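Long-range contact in cellulase, glycosyl hydrolase family 5, TPS linker, domain X (Spirochaeta thermophila, PDB 5E9P), which probably binds crystalline cellulose, and also xylan, through a type A carbohydrate-binding module of family 64 attached to a glycoside hydrolase: residues L45-T50 and W70-K75. Numbering follows the deposited sequence.
Sequences LEINGT and WYIHYK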
loop_
_atom_site.group_PDB
_atom_site.type_symbol
_atom_site.label_atom_id
_atom_site.label_comp_id
_atom_site.label_asym_id
_atom_site.label_seq_id
_atom_site.Cartn_x
_atom_site.Cartn_y
_atom_site.Cartn_z
ATOM N N LEU A 45 -1.082 3.681 -6.967
ATOM C CA LEU A 45 -1.111 2.963 -5.681
ATOM C C LEU A 45 -2.346 3.505 -4.968
ATOM O O LEU A 45 -2.312 4.642 -4.509
ATOM C CB LEU A 45 0.129 3.159 -4.843
ATOM C CG LEU A 45 0.210 2.171 -3.648
ATOM C CD1 LEU A 45 0.496 0.763 -4.099
ATOM C CD2 LEU A 45 1.257 2.643 -2.667
ATOM N N GLU A 46 -3.411 2.697 -4.940
ATOM C CA GLU A 46 -4.603 3.132 -4.225
ATOM C C GLU A 46 -4.834 2.209 -3.056
ATOM O O GLU A 46 -4.661 0.981 -3.194
ATOM C CB GLU A 46 -5.783 3.312 -5.124
ATOM C CG GLU A 46 -6.142 2.123 -5.880
ATOM C CD GLU A 46 -7.332 2.253 -6.859
ATOM O OE1 GLU A 46 -7.931 3.334 -6.924
ATOM O OE2 GLU A 46 -7.693 1.207 -7.506
ATOM N N ILE A 47 -5.182 2.778 -1.930
ATOM C CA ILE A 47 -5.375 2.021 -0.705
ATOM C C ILE A 47 -6.741 2.408 -0.151
ATOM O O ILE A 47 -6.975 3.575 0.159
ATOM C CB ILE A 47 -4.242 2.217 0.327
ATOM C CG1 ILE A 47 -2.890 1.959 -0.337
ATOM C CG2 ILE A 47 -4.528 1.287 1.495
ATOM C CD1 ILE A 47 -1.702 2.251 0.571
ATOM N N ASN A 48 -7.624 1.420 -0.034
ATOM C CA ASN A 48 -8.950 1.680 0.497
ATOM C C ASN A 48 -9.628 2.862 -0.181
ATOM O O ASN A 48 -10.315 3.644 0.457
ATOM C CB ASN A 48 -8.972 1.779 2.012
ATOM C CG ASN A 48 -8.707 0.432 2.647
ATOM O OD1 ASN A 48 -8.697 -0.592 1.957
ATOM N ND2 ASN A 48 -8.532 0.403 3.972
ATOM N N GLY A 49 -9.476 2.938 -1.508
ATOM C CA GLY A 49 -10.208 3.913 -2.302
ATOM C C GLY A 49 -9.567 5.263 -2.455
ATOM O O GLY A 49 -10.149 6.109 -3.135
ATOM N N THR A 50 -8.425 5.498 -1.831
ATOM C CA THR A 50 -7.757 6.784 -1.929
ATOM C C THR A 50 -6.436 6.590 -2.667
ATOM O O THR A 50 -5.721 5.619 -2.476
ATOM C CB THR A 50 -7.551 7.361 -0.538
ATOM O OG1 THR A 50 -8.827 7.548 0.075
ATOM C CG2 THR A 50 -6.767 8.680 -0.582
ATOM N N TRP A 70 -6.879 -3.506 4.790
ATOM C CA TRP A 70 -6.338 -2.513 3.850
ATOM C C TRP A 70 -6.110 -3.234 2.509
ATOM O O TRP A 70 -5.367 -4.216 2.442
ATOM C CB TRP A 70 -5.048 -1.898 4.369
ATOM C CG TRP A 70 -5.263 -0.960 5.519
ATOM C CD1 TRP A 70 -5.403 0.396 5.450
ATOM C CD2 TRP A 70 -5.417 -1.307 6.931
ATOM N NE1 TRP A 70 -5.599 0.921 6.685
ATOM C CE2 TRP A 70 -5.589 -0.081 7.634
ATOM C CE3 TRP A 70 -5.355 -2.472 7.654
ATOM C CZ2 TRP A 70 -5.747 -0.041 8.991
ATOM C CZ3 TRP A 70 -5.512 -2.427 9.027
ATOM C CH2 TRP A 70 -5.683 -1.201 9.686
ATOM N N TYR A 71 -6.784 -2.703 1.489
ATOM C CA TYR A 71 -6.754 -3.219 0.132
ATOM C C TYR A 71 -5.865 -2.276 -0.679
ATOM O O TYR A 71 -6.179 -1.095 -0.841
ATOM C CB TYR A 71 -8.180 -3.209 -0.454
ATOM C CG TYR A 71 -9.060 -4.225 0.211
ATOM C CD1 TYR A 71 -9.779 -3.947 1.394
ATOM C CD2 TYR A 71 -9.225 -5.497 -0.341
ATOM C CE1 TYR A 71 -10.583 -4.890 1.992
ATOM C CE2 TYR A 71 -10.055 -6.426 0.265
ATOM C CZ TYR A 71 -10.708 -6.130 1.454
ATOM O OH TYR A 71 -11.528 -7.084 2.008
ATOM N N ILE A 72 -4.748 -2.834 -1.176
ATOM C CA ILE A 72 -3.701 -2.080 -1.867
ATOM C C ILE A 72 -3.680 -2.560 -3.319
ATOM O O ILE A 72 -3.453 -3.719 -3.610
ATOM C CB ILE A 72 -2.349 -2.374 -1.210
ATOM C CG1 ILE A 72 -2.353 -2.073 0.299
ATOM C CG2 ILE A 72 -1.233 -1.633 -1.930
ATOM C CD1 ILE A 72 -1.546 -3.040 1.082
ATOM N N HIS A 73 -3.945 -1.592 -4.238
ATOM C CA HIS A 73 -3.922 -1.887 -5.645
ATOM C C HIS A 73 -2.763 -1.121 -6.264
ATOM O O HIS A 73 -2.744 0.109 -6.231
ATOM C CB HIS A 73 -5.277 -1.490 -6.257
ATOM C CG HIS A 73 -5.341 -1.617 -7.716
ATOM N ND1 HIS A 73 -6.198 -0.836 -8.441
ATOM C CD2 HIS A 73 -4.699 -2.374 -8.625
ATOM C CE1 HIS A 73 -6.094 -1.119 -9.732
ATOM N NE2 HIS A 73 -5.226 -2.097 -9.868
ATOM N N TYR A 74 -1.805 -1.869 -6.781
ATOM C CA TYR A 74 -0.538 -1.375 -7.320
ATOM C C TYR A 74 -0.530 -1.564 -8.817
ATOM O O TYR A 74 -0.847 -2.643 -9.343
ATOM C CB TYR A 74 0.579 -2.233 -6.700
ATOM C CG TYR A 74 1.999 -2.083 -7.185
ATOM C CD1 TYR A 74 2.446 -2.593 -8.404
ATOM C CD2 TYR A 74 2.967 -1.497 -6.373
ATOM C CE1 TYR A 74 3.745 -2.550 -8.781
ATOM C CE2 TYR A 74 4.294 -1.460 -6.769
ATOM C CZ TYR A 74 4.690 -1.986 -7.957
ATOM O OH TYR A 74 6.038 -1.880 -8.280
ATOM N N LYS A 75 -0.051 -0.537 -9.551
ATOM C CA LYS A 75 0.256 -0.684 -10.968
ATOM C C LYS A 75 1.532 0.031 -11.293
ATOM O O LYS A 75 1.680 1.225 -11.014
ATOM C CB LYS A 75 -0.848 -0.057 -11.832
ATOM C CG LYS A 75 -2.233 -0.632 -11.759
ATOM C CD LYS A 75 -3.289 -0.004 -12.576
ATOM C CE LYS A 75 -3.113 -0.276 -14.048
ATOM N NZ LYS A 75 -4.291 0.389 -14.791
#
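Glu-46 and His-73 form a hydrogen-bonded pair of antiparallel neighbours in one sheet of the jelly-roll CBM64 module. Their backbones exchange two bonds: Glu-46 N gives to His-73 O, and His-73 N gives to Glu-46 O. The tight side is the buried face. There Leu-45 runs alongside Ile-72, with Leu-45 CD1 3.7 Å from Ile-72 CG2. With CG of Leu-45 anti to the backbone N (chi1 -168°), CD1 is carried toward the other strand and also reaches the edge of the Tyr-74 ring. Ile-47 CG2 meets the edge of the Trp-70 indole at CD1, 4.1 Å away. Val-37 and Val-83 of the other sheet pack on this layer.

The other face is the solvent side, and its side chains are partly exposed. Here His-73 ND1 donates to Glu-46 OE2 at 2.7 Å, nearly straight at 171°. The carboxylate oxygen lies in the imidazole plane and is met on its anti side, somewhat out of the carboxylate plane. His-73 NE2 bonds Glu-18, so both ring nitrogens are held and rotation is restricted.

At the type I' turn, Asn-48 continues the pairing with both backbone and side chain. Its N gives to Tyr-71 O. Tyr-71 N reaches Asn-48 OD1 at 2.9 Å, from above the amide plane. Asn-48 ND2 bonds Pro-63 O and Tyr-69 O. With an alanine here OD1 and ND2 are gone, and Tyr-71 N and those two carbonyls would probably be left short of a partner. Two carboxylates around one imidazole would probably favour its protonated form.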